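Local coordinates for protein L-talarate/galactarate dehydratase (Salmonella typhimurium, PDB 2PP0) that catalyses the magnesium-dependent dehydration of L-talarate and galactarate to 5-keto-4-deoxy-D-glucarate, and epimerises L-talarate to galactarate in competition with that reaction, at residues T51-P56 and N228-R233; G170-P175 and I207-A212; T211-A216 and F221-D226; L347-W352 and G366-S371. All blocks are in the same frame, centred on the assembly; numbering follows the deposited sequence.

Interaction 1. Residues T51-P56 and N228-R233; sequences TGRQKP and NQQWDR
The terminal amide of Gln230 is approached at the same outer end by both Thr51 and the CG of Arg53. Arg53 comes in through this CG, not through its guanidinium, which is turned 84° from the amide plane. This is a seam between the two domains of the enolase fold: residues 51-56 follow helix 47-50 of the N-terminal capping domain, and residues 228-233 form a loop beyond barrel strand 223-226. Gly52, at positive phi, ends the helix in a Schellman motif, and Thr51 immediately before it faces the barrel loop. The polar end of Thr51 looks back to its own helix, where OG1 is hydrogen-bonded to Ala47 O. Gln230 bends at chi2 (-44°), which turns its amide alongside this threonine and sets CD 3.5 Å from Thr51 OG1. The same side chain packs on Ala47 and Lys48, both substrate-binding residues, while Asn228 of the barrel loop also binds substrate. The joint is small and lies at the surface near the site. The carbon-to-carbon approaches include the methyl of Thr51: CG2 sits 3.8 Å from Gln230 CG and 3.9 Å from Gln230 CB.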
loop_
_atom_site.group_PDB
_atom_site.type_symbol
_atom_site.label_atom_id
_atom_site.label_comp_id
_atom_site.label_asym_id
_atom_site.label_seq_id
_atom_site.Cartn_x
_atom_site.Cartn_y
_atom_site.Cartn_z
ATOM N N THR B 51 30.444 23.589 -10.698
ATOM C CA THR B 51 30.777 24.275 -9.452
ATOM C C THR B 51 31.995 23.605 -8.815
ATOM O O THR B 51 32.481 24.043 -7.770
ATOM C CB THR B 51 29.615 24.232 -8.438
ATOM O OG1 THR B 51 29.323 22.868 -8.101
ATOM C CG2 THR B 51 28.377 24.912 -9.013
ATOM N N GLY B 52 32.462 22.528 -9.443
ATOM C CA GLY B 52 33.630 21.816 -8.954
ATOM C C GLY B 52 33.408 20.708 -7.936
ATOM O O GLY B 52 34.376 20.143 -7.434
ATOM N N ARG B 53 32.152 20.393 -7.628
ATOM C CA ARG B 53 31.839 19.343 -6.659
ATOM C C ARG B 53 32.147 17.945 -7.187
ATOM O O ARG B 53 32.565 17.063 -6.432
ATOM C CB ARG B 53 30.358 19.396 -6.270
ATOM C CG ARG B 53 29.946 20.618 -5.463
ATOM C CD ARG B 53 30.552 20.602 -4.067
ATOM N NE ARG B 53 29.911 21.592 -3.202
ATOM C CZ ARG B 53 30.177 21.750 -1.907
ATOM N NH1 ARG B 53 31.084 20.984 -1.310
ATOM N NH2 ARG B 53 29.520 22.663 -1.204
ATOM N N GLN B 54 31.928 17.743 -8.483
ATOM C CA GLN B 54 32.156 16.440 -9.099
ATOM C C GLN B 54 32.795 16.541 -10.476
ATOM O O GLN B 54 32.915 17.628 -11.047
ATOM C CB GLN B 54 30.830 15.682 -9.254
ATOM C CG GLN B 54 30.041 15.429 -7.974
ATOM C CD GLN B 54 28.723 14.723 -8.263
ATOM O OE1 GLN B 54 28.002 15.098 -9.191
ATOM N NE2 GLN B 54 28.405 13.703 -7.477
ATOM N N LYS B 55 33.186 15.379 -10.993
ATOM C CA LYS B 55 33.784 15.240 -12.314
ATOM C C LYS B 55 32.670 14.811 -13.258
ATOM O O LYS B 55 31.675 14.223 -12.824
ATOM C CB LYS B 55 34.864 14.154 -12.301
ATOM C CG LYS B 55 36.109 14.509 -11.512
ATOM C CD LYS B 55 36.812 15.697 -12.147
ATOM C CE LYS B 55 38.141 15.995 -11.469
ATOM N NZ LYS B 55 38.793 17.191 -12.079
ATOM N N PRO B 56 32.816 15.095 -14.560
ATOM C CA PRO B 56 31.773 14.700 -15.510
ATOM C C PRO B 56 31.470 13.205 -15.412
ATOM O O PRO B 56 32.349 12.401 -15.092
ATOM C CB PRO B 56 32.373 15.086 -16.860
ATOM C CG PRO B 56 33.185 16.308 -16.516
ATOM C CD PRO B 56 33.871 15.878 -15.228
ATOM N N ASN B 228 20.263 21.190 -9.284
ATOM C CA ASN B 228 21.065 20.140 -8.670
ATOM C C ASN B 228 21.801 20.584 -7.397
ATOM O O ASN B 228 22.997 20.316 -7.232
ATOM C CB ASN B 228 22.065 19.577 -9.692
ATOM C CG ASN B 228 21.422 18.573 -10.648
ATOM O OD1 ASN B 228 21.164 17.425 -10.281
ATOM N ND2 ASN B 228 21.149 19.009 -11.867
ATOM N N GLN B 229 21.071 21.260 -6.510
ATOM C CA GLN B 229 21.581 21.725 -5.214
ATOM C C GLN B 229 22.668 22.796 -5.237
ATOM O O GLN B 229 23.232 23.109 -4.185
ATOM C CB GLN B 229 22.147 20.549 -4.412
ATOM C CG GLN B 229 21.349 19.251 -4.449
ATOM C CD GLN B 229 22.062 18.143 -3.700
ATOM O OE1 GLN B 229 22.262 18.231 -2.489
ATOM N NE2 GLN B 229 22.461 17.099 -4.417
ATOM N N GLN B 230 22.949 23.384 -6.394
ATOM C CA GLN B 230 24.047 24.343 -6.464
ATOM C C GLN B 230 23.865 25.813 -6.084
ATOM O O GLN B 230 24.803 26.595 -6.220
ATOM C CB GLN B 230 24.713 24.250 -7.842
ATOM C CG GLN B 230 25.292 22.864 -8.142
ATOM C CD GLN B 230 26.058 22.264 -6.968
ATOM O OE1 GLN B 230 25.636 21.265 -6.380
ATOM N NE2 GLN B 230 27.190 22.872 -6.621
ATOM N N TRP B 231 22.687 26.209 -5.615
ATOM C CA TRP B 231 22.515 27.599 -5.193
ATOM C C TRP B 231 22.467 27.647 -3.678
ATOM O O TRP B 231 22.134 26.651 -3.031
ATOM C CB TRP B 231 21.206 28.208 -5.699
ATOM C CG TRP B 231 21.117 28.423 -7.165
ATOM C CD1 TRP B 231 22.112 28.841 -8.000
ATOM C CD2 TRP B 231 19.941 28.302 -7.968
ATOM N NE1 TRP B 231 21.627 28.990 -9.277
ATOM C CE2 TRP B 231 20.295 28.665 -9.286
ATOM C CE3 TRP B 231 18.617 27.921 -7.700
ATOM C CZ2 TRP B 231 19.371 28.663 -10.339
ATOM C CZ3 TRP B 231 17.697 27.919 -8.748
ATOM C CH2 TRP B 231 18.081 28.289 -10.051
ATOM N N ASP B 232 22.816 28.799 -3.109
ATOM C CA ASP B 232 22.712 28.958 -1.665
ATOM C C ASP B 232 21.348 29.627 -1.520
ATOM O O ASP B 232 20.767 30.053 -2.519
ATOM C CB ASP B 232 23.845 29.830 -1.084
ATOM C CG ASP B 232 23.911 31.225 -1.690
ATOM O OD1 ASP B 232 22.991 31.622 -2.429
ATOM O OD2 ASP B 232 24.904 31.936 -1.410
ATOM N N ARG B 233 20.824 29.714 -0.306
ATOM C CA ARG B 233 19.510 30.305 -0.103
ATOM C C ARG B 233 19.323 31.697 -0.710
ATOM O O ARG B 233 18.249 32.008 -1.226
ATOM C CB ARG B 233 19.185 30.346 1.388
ATOM C CG ARG B 233 19.116 28.978 2.035
ATOM C CD ARG B 233 18.698 29.108 3.483
ATOM N NE ARG B 233 18.498 27.812 4.124
ATOM C CZ ARG B 233 18.172 27.667 5.401
ATOM N NH1 ARG B 233 18.013 28.741 6.166
ATOM N NH2 ARG B 233 18.007 26.457 5.917
#

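Interaction 2. Residues G170-P175 and I207-A212; sequences GFLHTP and IRRLTA
Arg209 reaches from helix 203-217 to the loop 170-175 and carries nearly the whole contact. Its CB points at the loop, and CG lies opposite the carbonyl carbon, sending the chain outward; the side chain runs past Val179 and Leu196, which pack against it. A bend at chi3 (69°) then swings the head round. NE passes Leu172 obliquely, 4.1 Å from its CD2. Beyond CZ the two terminal nitrogens converge on one backbone oxygen: NH2 donates to Thr174 O over 3.1 Å and NH1 to the same Thr174 O over 3.2 Å. Both bonds are bent, at 142° and 139°, as expected when two donors share one acceptor, and the oxygen lies somewhat off the guanidinium plane. NH2 has a further partner at the edge, a water 2.7 Å away, which in turn donates to Gly170 O over 2.9 Å. The group is thus fixed in rotation by direct and water-mediated bonds. The loop it holds is itself folded as a type I turn from Phe171 to Thr174, and Pro175 stands at the N-cap of helix 176-188. Gly170 is backbone-bonded to Lys197, the proton acceptor, and Phe171 packs on that lysine's side chain. A helix of the barrel wall thus holds a loop bordering the active site, in the TIM-barrel domain of the enolase superfamily.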
loop_
_atom_site.group_PDB
_atom_site.type_symbol
_atom_site.label_atom_id
_atom_site.label_comp_id
_atom_site.label_asym_id
_atom_site.label_seq_id
_atom_site.Cartn_x
_atom_site.Cartn_y
_atom_site.Cartn_z
ATOM N N GLY B 170 19.193 18.681 -22.063
ATOM C CA GLY B 170 19.275 19.985 -21.426
ATOM C C GLY B 170 20.403 20.150 -20.423
ATOM O O GLY B 170 20.309 20.991 -19.529
ATOM N N PHE B 171 21.465 19.363 -20.570
ATOM C CA PHE B 171 22.609 19.423 -19.656
ATOM C C PHE B 171 23.552 20.604 -19.903
ATOM O O PHE B 171 23.576 21.180 -20.996
ATOM C CB PHE B 171 23.378 18.100 -19.708
ATOM C CG PHE B 171 22.784 17.019 -18.839
ATOM C CD1 PHE B 171 23.156 16.902 -17.502
ATOM C CD2 PHE B 171 21.854 16.116 -19.356
ATOM C CE1 PHE B 171 22.616 15.897 -16.689
ATOM C CE2 PHE B 171 21.304 15.108 -18.553
ATOM C CZ PHE B 171 21.687 14.998 -17.217
ATOM N N LEU B 172 24.334 20.946 -18.875
ATOM C CA LEU B 172 25.261 22.081 -18.916
ATOM C C LEU B 172 26.532 21.979 -19.765
ATOM O O LEU B 172 27.219 22.980 -19.970
ATOM C CB LEU B 172 25.644 22.481 -17.486
ATOM C CG LEU B 172 24.590 23.304 -16.740
ATOM C CD1 LEU B 172 24.939 23.379 -15.265
ATOM C CD2 LEU B 172 24.500 24.701 -17.357
ATOM N N HIS B 173 26.859 20.788 -20.249
ATOM C CA HIS B 173 28.047 20.630 -21.084
ATOM C C HIS B 173 27.640 20.819 -22.545
ATOM O O HIS B 173 28.472 20.776 -23.452
ATOM C CB HIS B 173 28.643 19.236 -20.887
ATOM C CG HIS B 173 27.701 18.127 -21.240
ATOM N ND1 HIS B 173 27.451 17.747 -22.542
ATOM C CD2 HIS B 173 26.919 17.341 -20.461
ATOM C CE1 HIS B 173 26.555 16.775 -22.550
ATOM N NE2 HIS B 173 26.215 16.511 -21.300
ATOM N N THR B 174 26.346 21.040 -22.755
ATOM C CA THR B 174 25.784 21.220 -24.088
ATOM C C THR B 174 25.627 22.697 -24.459
ATOM O O THR B 174 24.923 23.446 -23.778
ATOM C CB THR B 174 24.398 20.531 -24.179
ATOM O OG1 THR B 174 24.527 19.151 -23.812
ATOM C CG2 THR B 174 23.837 20.625 -25.591
ATOM N N PRO B 175 26.286 23.137 -25.547
ATOM C CA PRO B 175 26.182 24.539 -25.970
ATOM C C PRO B 175 24.723 24.896 -26.243
ATOM O O PRO B 175 23.925 24.025 -26.598
ATOM C CB PRO B 175 27.035 24.584 -27.235
ATOM C CG PRO B 175 28.058 23.509 -26.994
ATOM C CD PRO B 175 27.216 22.395 -26.416
ATOM N N ILE B 207 20.150 32.313 -17.120
ATOM C CA ILE B 207 18.966 33.081 -17.481
ATOM C C ILE B 207 18.939 33.196 -19.001
ATOM O O ILE B 207 17.883 33.090 -19.626
ATOM C CB ILE B 207 19.004 34.501 -16.865
ATOM C CG1 ILE B 207 18.800 34.417 -15.350
ATOM C CG2 ILE B 207 17.941 35.388 -17.514
ATOM C CD1 ILE B 207 17.497 33.752 -14.939
ATOM N N ARG B 208 20.116 33.403 -19.584
ATOM C CA ARG B 208 20.258 33.529 -21.029
ATOM C C ARG B 208 19.765 32.270 -21.737
ATOM O O ARG B 208 18.950 32.342 -22.658
ATOM C CB ARG B 208 21.724 33.784 -21.382
ATOM C CG ARG B 208 22.016 33.754 -22.872
ATOM C CD ARG B 208 23.456 34.122 -23.166
ATOM N NE ARG B 208 23.745 34.019 -24.592
ATOM C CZ ARG B 208 23.979 32.878 -25.231
ATOM N NH1 ARG B 208 23.970 31.728 -24.569
ATOM N NH2 ARG B 208 24.213 32.887 -26.537
ATOM N N ARG B 209 20.265 31.118 -21.305
ATOM C CA ARG B 209 19.863 29.853 -21.900
ATOM C C ARG B 209 18.374 29.603 -21.680
ATOM O O ARG B 209 17.667 29.195 -22.603
ATOM C CB ARG B 209 20.694 28.710 -21.306
ATOM C CG ARG B 209 22.156 28.757 -21.718
ATOM C CD ARG B 209 23.068 28.079 -20.703
ATOM N NE ARG B 209 22.911 26.627 -20.641
ATOM C CZ ARG B 209 23.230 25.791 -21.624
ATOM N NH1 ARG B 209 23.724 26.255 -22.765
ATOM N NH2 ARG B 209 23.076 24.485 -21.460
ATOM N N LEU B 210 17.894 29.863 -20.464
ATOM C CA LEU B 210 16.486 29.650 -20.140
ATOM C C LEU B 210 15.573 30.536 -20.987
ATOM O O LEU B 210 14.512 30.095 -21.434
ATOM C CB LEU B 210 16.231 29.912 -18.647
ATOM C CG LEU B 210 14.822 29.636 -18.099
ATOM C CD1 LEU B 210 14.421 28.194 -18.381
ATOM C CD2 LEU B 210 14.798 29.899 -16.603
ATOM N N THR B 211 15.980 31.781 -21.213
ATOM C CA THR B 211 15.171 32.697 -22.015
ATOM C C THR B 211 15.120 32.234 -23.470
ATOM O O THR B 211 14.081 32.331 -24.129
ATOM C CB THR B 211 15.725 34.144 -21.974
ATOM O OG1 THR B 211 17.047 34.174 -22.530
ATOM C CG2 THR B 211 15.768 34.656 -20.543
ATOM N N ALA B 212 16.247 31.729 -23.965
ATOM C CA ALA B 212 16.329 31.247 -25.337
ATOM C C ALA B 212 15.455 30.009 -25.531
ATOM O O ALA B 212 14.842 29.835 -26.586
ATOM C CB ALA B 212 17.775 30.928 -25.694
HETATM O O HOH W 1 21.822 23.484 -19.275
#

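Interaction 3. Residues T211-A216 and F221-D226; sequences TAVREA and FPLMVD
One direct hydrogen bond crosses from helix 203-217 to the residues leading into strand 223-226: Arg214 NH1 donates to Phe221 O over 2.8 Å, nearly straight at 165°. The oxygen lies at the edge of the guanidinium, close to its plane, and offers a lone pair. NH1 also reaches Gly218 O, so this nitrogen ties down both ends of the turn between helix and strand. A water makes the second polar link, 2.9 Å from Arg214 NH2 and 2.7 Å from Leu223 N, accepting from both; NH2 bonds Phe246 O as well. Van der Waals packing makes up the rest. The chain of Arg214 is bent at chi2 and chi3 (54° and 78°), which folds its head back over Leu223, the two side chains running past each other in opposite directions. Leu223 CB lies over one guanidinium face, 3.4 Å from Arg214 NH2, and Leu223 CD2 sits above the same plane toward its rim. The other methyl, Leu223 CD1, meets Val213 CG1 at 4.0 Å. Helix and strand are thus packed together as the second half of a beta-alpha-beta crossover, strand 194-197, helix 203-217, strand 223-226, the repeating unit of the barrel, whose strand here ends at the magnesium ligand Asp226.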
loop_
_atom_site.group_PDB
_atom_site.type_symbol
_atom_site.label_atom_id
_atom_site.label_comp_id
_atom_site.label_asym_id
_atom_site.label_seq_id
_atom_site.Cartn_x
_atom_site.Cartn_y
_atom_site.Cartn_z
ATOM N N THR B 211 15.980 31.781 -21.213
ATOM C CA THR B 211 15.171 32.697 -22.015
ATOM C C THR B 211 15.120 32.234 -23.470
ATOM O O THR B 211 14.081 32.331 -24.129
ATOM C CB THR B 211 15.725 34.144 -21.974
ATOM O OG1 THR B 211 17.047 34.174 -22.530
ATOM C CG2 THR B 211 15.768 34.656 -20.543
ATOM N N ALA B 212 16.247 31.729 -23.965
ATOM C CA ALA B 212 16.329 31.247 -25.337
ATOM C C ALA B 212 15.455 30.009 -25.531
ATOM O O ALA B 212 14.842 29.835 -26.586
ATOM C CB ALA B 212 17.775 30.928 -25.694
ATOM N N VAL B 213 15.402 29.149 -24.513
ATOM C CA VAL B 213 14.600 27.930 -24.584
ATOM C C VAL B 213 13.102 28.217 -24.508
ATOM O O VAL B 213 12.316 27.621 -25.248
ATOM C CB VAL B 213 14.974 26.938 -23.464
ATOM C CG1 VAL B 213 14.055 25.722 -23.520
ATOM C CG2 VAL B 213 16.421 26.504 -23.621
ATOM N N ARG B 214 12.698 29.115 -23.612
ATOM C CA ARG B 214 11.282 29.458 -23.502
ATOM C C ARG B 214 10.836 30.124 -24.797
ATOM O O ARG B 214 9.733 29.884 -25.292
ATOM C CB ARG B 214 11.033 30.412 -22.330
ATOM C CG ARG B 214 9.655 31.083 -22.361
ATOM C CD ARG B 214 8.522 30.059 -22.463
ATOM N NE ARG B 214 8.226 29.410 -21.190
ATOM C CZ ARG B 214 7.585 28.250 -21.074
ATOM N NH1 ARG B 214 7.176 27.601 -22.158
ATOM N NH2 ARG B 214 7.352 27.740 -19.872
ATOM N N GLU B 215 11.709 30.964 -25.342
ATOM C CA GLU B 215 11.421 31.677 -26.578
ATOM C C GLU B 215 11.140 30.682 -27.707
ATOM O O GLU B 215 10.170 30.830 -28.450
ATOM C CB GLU B 215 12.613 32.569 -26.939
ATOM C CG GLU B 215 12.344 33.588 -28.038
ATOM C CD GLU B 215 12.011 32.938 -29.364
ATOM O OE1 GLU B 215 12.828 32.124 -29.847
ATOM O OE2 GLU B 215 10.933 33.244 -29.922
ATOM N N ALA B 216 11.986 29.664 -27.821
ATOM C CA ALA B 216 11.836 28.656 -28.860
ATOM C C ALA B 216 10.626 27.751 -28.656
ATOM O O ALA B 216 9.983 27.344 -29.622
ATOM C CB ALA B 216 13.105 27.811 -28.947
ATOM N N PHE B 221 4.259 25.436 -23.852
ATOM C CA PHE B 221 4.954 24.174 -23.637
ATOM C C PHE B 221 5.559 24.041 -22.243
ATOM O O PHE B 221 6.241 24.946 -21.761
ATOM C CB PHE B 221 6.057 23.979 -24.673
ATOM C CG PHE B 221 6.375 22.538 -24.940
ATOM C CD1 PHE B 221 5.549 21.773 -25.759
ATOM C CD2 PHE B 221 7.477 21.932 -24.347
ATOM C CE1 PHE B 221 5.815 20.424 -25.986
ATOM C CE2 PHE B 221 7.754 20.582 -24.567
ATOM C CZ PHE B 221 6.922 19.826 -25.388
ATOM N N PRO B 222 5.318 22.899 -21.578
ATOM C CA PRO B 222 5.856 22.675 -20.234
ATOM C C PRO B 222 7.379 22.798 -20.175
ATOM O O PRO B 222 8.100 22.077 -20.870
ATOM C CB PRO B 222 5.373 21.266 -19.905
ATOM C CG PRO B 222 4.054 21.201 -20.616
ATOM C CD PRO B 222 4.414 21.800 -21.963
ATOM N N LEU B 223 7.856 23.722 -19.346
ATOM C CA LEU B 223 9.289 23.943 -19.170
ATOM C C LEU B 223 9.628 23.918 -17.680
ATOM O O LEU B 223 8.895 24.459 -16.856
ATOM C CB LEU B 223 9.699 25.287 -19.775
ATOM C CG LEU B 223 11.166 25.704 -19.624
ATOM C CD1 LEU B 223 12.091 24.646 -20.213
ATOM C CD2 LEU B 223 11.367 27.030 -20.326
ATOM N N MET B 224 10.738 23.276 -17.340
ATOM C CA MET B 224 11.155 23.181 -15.949
ATOM C C MET B 224 12.671 23.305 -15.851
ATOM O O MET B 224 13.372 23.149 -16.851
ATOM C CB MET B 224 10.672 21.847 -15.342
ATOM C CG MET B 224 10.746 20.627 -16.274
ATOM S SD MET B 224 9.194 20.188 -17.148
ATOM C CE MET B 224 9.447 20.828 -18.601
ATOM N N VAL B 225 13.178 23.614 -14.659
ATOM C CA VAL B 225 14.624 23.728 -14.477
ATOM C C VAL B 225 15.087 22.922 -13.277
ATOM O O VAL B 225 14.290 22.583 -12.396
ATOM C CB VAL B 225 15.081 25.202 -14.316
ATOM C CG1 VAL B 225 14.664 26.003 -15.538
ATOM C CG2 VAL B 225 14.501 25.808 -13.051
ATOM N N ASP B 226 16.386 22.627 -13.251
ATOM C CA ASP B 226 17.001 21.829 -12.194
ATOM C C ASP B 226 18.384 22.400 -11.837
ATOM O O ASP B 226 19.278 22.437 -12.683
ATOM C CB ASP B 226 17.131 20.386 -12.697
ATOM C CG ASP B 226 17.728 19.450 -11.671
ATOM O OD1 ASP B 226 18.042 19.899 -10.550
ATOM O OD2 ASP B 226 17.883 18.254 -11.995
HETATM O O HOH W 2 6.014 25.506 -18.563
#

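Interaction 4. Residues L347-W352 and G366-S371; sequences LEHFEW and GRMWIS
Met368 meets Leu347 across the width of another strand: in the mixed sheet, strand 161-166 runs between 346-349 and 367-369, so no backbone bond joins the pair and side chains alone close the gap. Strand 346-349 is the last of the barrel strands of this TIM-barrel domain and lies parallel to 161-166, the first. The fuller half of the contact is aliphatic, with two methionine carbons on one methyl. Leu347 CD2 meets Met368 CB at 3.8 Å and CG at 4.1 Å, the two side chains crossing at about a right angle, with Leu335 of helix 331-339 packed against the leucine. Sparser is the far end, where a single methyl group meets a ring edge. Neither half faces solvent; beyond the histidine lies the second subunit, whose Tyr12 stacks on the ring of His349, while ND1 is hydrogen-bonded to Asn166. Between Leu347 and His349, Glu348 turns to the other side of the strand, where it binds substrate and pairs with Lys195. The reach of the methionine comes from its torsions: CG lies roughly opposite the backbone N (chi1 -155°), and bends at chi2 and chi3 carry the methyl toward the imidazole. There Met368 CE lies near the ring plane, 3.9 Å from His349 CD2.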
loop_
_atom_site.group_PDB
_atom_site.type_symbol
_atom_site.label_atom_id
_atom_site.label_comp_id
_atom_site.label_asym_id
_atom_site.label_seq_id
_atom_site.Cartn_x
_atom_site.Cartn_y
_atom_site.Cartn_z
ATOM N N LEU B 347 6.813 12.074 -15.788
ATOM C CA LEU B 347 7.830 11.037 -15.957
ATOM C C LEU B 347 9.043 11.675 -16.631
ATOM O O LEU B 347 8.902 12.452 -17.573
ATOM C CB LEU B 347 7.298 9.886 -16.827
ATOM C CG LEU B 347 8.144 8.602 -16.888
ATOM C CD1 LEU B 347 8.106 7.913 -15.539
ATOM C CD2 LEU B 347 7.608 7.660 -17.968
ATOM N N GLU B 348 10.231 11.333 -16.150
ATOM C CA GLU B 348 11.473 11.883 -16.677
ATOM C C GLU B 348 12.114 10.957 -17.696
ATOM O O GLU B 348 12.274 9.758 -17.460
ATOM C CB GLU B 348 12.436 12.152 -15.514
ATOM C CG GLU B 348 13.846 12.540 -15.921
ATOM C CD GLU B 348 14.689 12.965 -14.732
ATOM O OE1 GLU B 348 14.618 12.289 -13.675
ATOM O OE2 GLU B 348 15.424 13.972 -14.861
ATOM N N HIS B 349 12.491 11.516 -18.838
ATOM C CA HIS B 349 13.090 10.708 -19.889
ATOM C C HIS B 349 14.589 10.861 -20.120
ATOM O O HIS B 349 15.126 11.971 -20.153
ATOM C CB HIS B 349 12.356 10.957 -21.213
ATOM C CG HIS B 349 13.048 10.372 -22.406
ATOM N ND1 HIS B 349 14.197 10.916 -22.940
ATOM C CD2 HIS B 349 12.763 9.282 -23.158
ATOM C CE1 HIS B 349 14.590 10.186 -23.970
ATOM N NE2 HIS B 349 13.737 9.189 -24.122
ATOM N N PHE B 350 15.233 9.707 -20.279
ATOM C CA PHE B 350 16.652 9.559 -20.587
ATOM C C PHE B 350 16.640 8.367 -21.548
ATOM O O PHE B 350 15.807 7.470 -21.405
ATOM C CB PHE B 350 17.482 9.148 -19.364
ATOM C CG PHE B 350 17.769 10.260 -18.395
ATOM C CD1 PHE B 350 16.821 10.652 -17.456
ATOM C CD2 PHE B 350 19.020 10.875 -18.380
ATOM C CE1 PHE B 350 17.117 11.634 -16.512
ATOM C CE2 PHE B 350 19.322 11.859 -17.440
ATOM C CZ PHE B 350 18.369 12.236 -16.504
ATOM N N GLU B 351 17.551 8.341 -22.512
ATOM C CA GLU B 351 17.609 7.221 -23.448
ATOM C C GLU B 351 18.707 6.261 -22.998
ATOM O O GLU B 351 18.841 5.152 -23.518
ATOM C CB GLU B 351 17.923 7.721 -24.863
ATOM C CG GLU B 351 19.287 8.392 -24.999
ATOM C CD GLU B 351 19.243 9.896 -24.772
ATOM O OE1 GLU B 351 18.591 10.347 -23.808
ATOM O OE2 GLU B 351 19.875 10.628 -25.561
ATOM N N TRP B 352 19.479 6.701 -22.013
ATOM C CA TRP B 352 20.600 5.944 -21.476
ATOM C C TRP B 352 20.400 4.449 -21.283
ATOM O O TRP B 352 21.253 3.653 -21.667
ATOM C CB TRP B 352 21.037 6.553 -20.142
ATOM C CG TRP B 352 21.491 7.980 -20.237
ATOM C CD1 TRP B 352 21.542 8.760 -21.359
ATOM C CD2 TRP B 352 21.951 8.798 -19.158
ATOM N NE1 TRP B 352 22.005 10.017 -21.043
ATOM C CE2 TRP B 352 22.263 10.067 -19.697
ATOM C CE3 TRP B 352 22.131 8.583 -17.785
ATOM C CZ2 TRP B 352 22.743 11.116 -18.912
ATOM C CZ3 TRP B 352 22.608 9.625 -17.003
ATOM C CH2 TRP B 352 22.908 10.877 -17.570
ATOM N N GLY B 366 3.221 13.689 -26.168
ATOM C CA GLY B 366 3.668 14.162 -24.867
ATOM C C GLY B 366 3.517 13.206 -23.700
ATOM O O GLY B 366 3.704 13.610 -22.551
ATOM N N ARG B 367 3.194 11.944 -23.971
ATOM C CA ARG B 367 3.018 10.968 -22.896
ATOM C C ARG B 367 3.687 9.621 -23.185
ATOM O O ARG B 367 3.843 9.224 -24.344
ATOM C CB ARG B 367 1.519 10.744 -22.641
ATOM C CG ARG B 367 0.717 12.019 -22.396
ATOM C CD ARG B 367 -0.765 11.708 -22.205
ATOM N NE ARG B 367 -1.057 11.115 -20.897
ATOM C CZ ARG B 367 -1.296 11.817 -19.793
ATOM N NH1 ARG B 367 -1.284 13.143 -19.832
ATOM N NH2 ARG B 367 -1.549 11.197 -18.650
ATOM N N MET B 368 4.087 8.921 -22.128
ATOM C CA MET B 368 4.707 7.612 -22.291
ATOM C C MET B 368 3.602 6.607 -21.962
ATOM O O MET B 368 2.948 6.704 -20.920
ATOM C CB MET B 368 5.908 7.454 -21.343
ATOM C CG MET B 368 6.965 6.443 -21.812
ATOM S SD MET B 368 7.757 6.835 -23.424
ATOM C CE MET B 368 9.227 7.720 -22.885
ATOM N N TRP B 369 3.381 5.654 -22.862
ATOM C CA TRP B 369 2.324 4.672 -22.676
ATOM C C TRP B 369 2.744 3.357 -22.055
ATOM O O TRP B 369 3.821 2.838 -22.337
ATOM C CB TRP B 369 1.632 4.397 -24.014
ATOM C CG TRP B 369 0.822 5.552 -24.476
ATOM C CD1 TRP B 369 1.286 6.733 -24.978
ATOM C CD2 TRP B 369 -0.599 5.680 -24.393
ATOM N NE1 TRP B 369 0.240 7.591 -25.208
ATOM C CE2 TRP B 369 -0.929 6.969 -24.856
ATOM C CE3 TRP B 369 -1.628 4.828 -23.968
ATOM C CZ2 TRP B 369 -2.246 7.430 -24.908
ATOM C CZ3 TRP B 369 -2.940 5.287 -24.019
ATOM C CH2 TRP B 369 -3.235 6.577 -24.486
ATOM N N ILE B 370 1.875 2.825 -21.198
ATOM C CA ILE B 370 2.129 1.548 -20.544
ATOM C C ILE B 370 1.728 0.468 -21.539
ATOM O O ILE B 370 0.590 0.454 -22.022
ATOM C CB ILE B 370 1.266 1.391 -19.272
ATOM C CG1 ILE B 370 1.570 2.525 -18.286
ATOM C CG2 ILE B 370 1.529 0.041 -18.628
ATOM C CD1 ILE B 370 0.693 2.493 -17.048
ATOM N N SER B 371 2.654 -0.430 -21.855
ATOM C CA SER B 371 2.362 -1.497 -22.804
ATOM C C SER B 371 1.618 -2.628 -22.105
ATOM O O SER B 371 1.437 -2.613 -20.885
ATOM C CB SER B 371 3.652 -2.035 -23.430
ATOM O OG SER B 371 4.359 -2.864 -22.526
#

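How the interactions relate
From the N terminus, the first residues to take part are 51-56 of the capping domain, and interaction 1 closes a long loop on reaching 228-233 in the barrel. Interactions 2 and 3 both fall within that loop. Interaction 2 joins 170-175 to helix 203-217; interaction 3 starts on the same helix, sharing Thr211 and Ala212, and closes a short turn onto strand 223-226. Leu210 bridges them by packing on Leu223 and Val225. Interaction 4 comes later in series, linking by side chains two strands on either side of strand 161-166, yet Phe171 of interaction 2 packs on Phe350 and Trp352. Cap, barrel wall and the mixed sheet are thus linked near the active site.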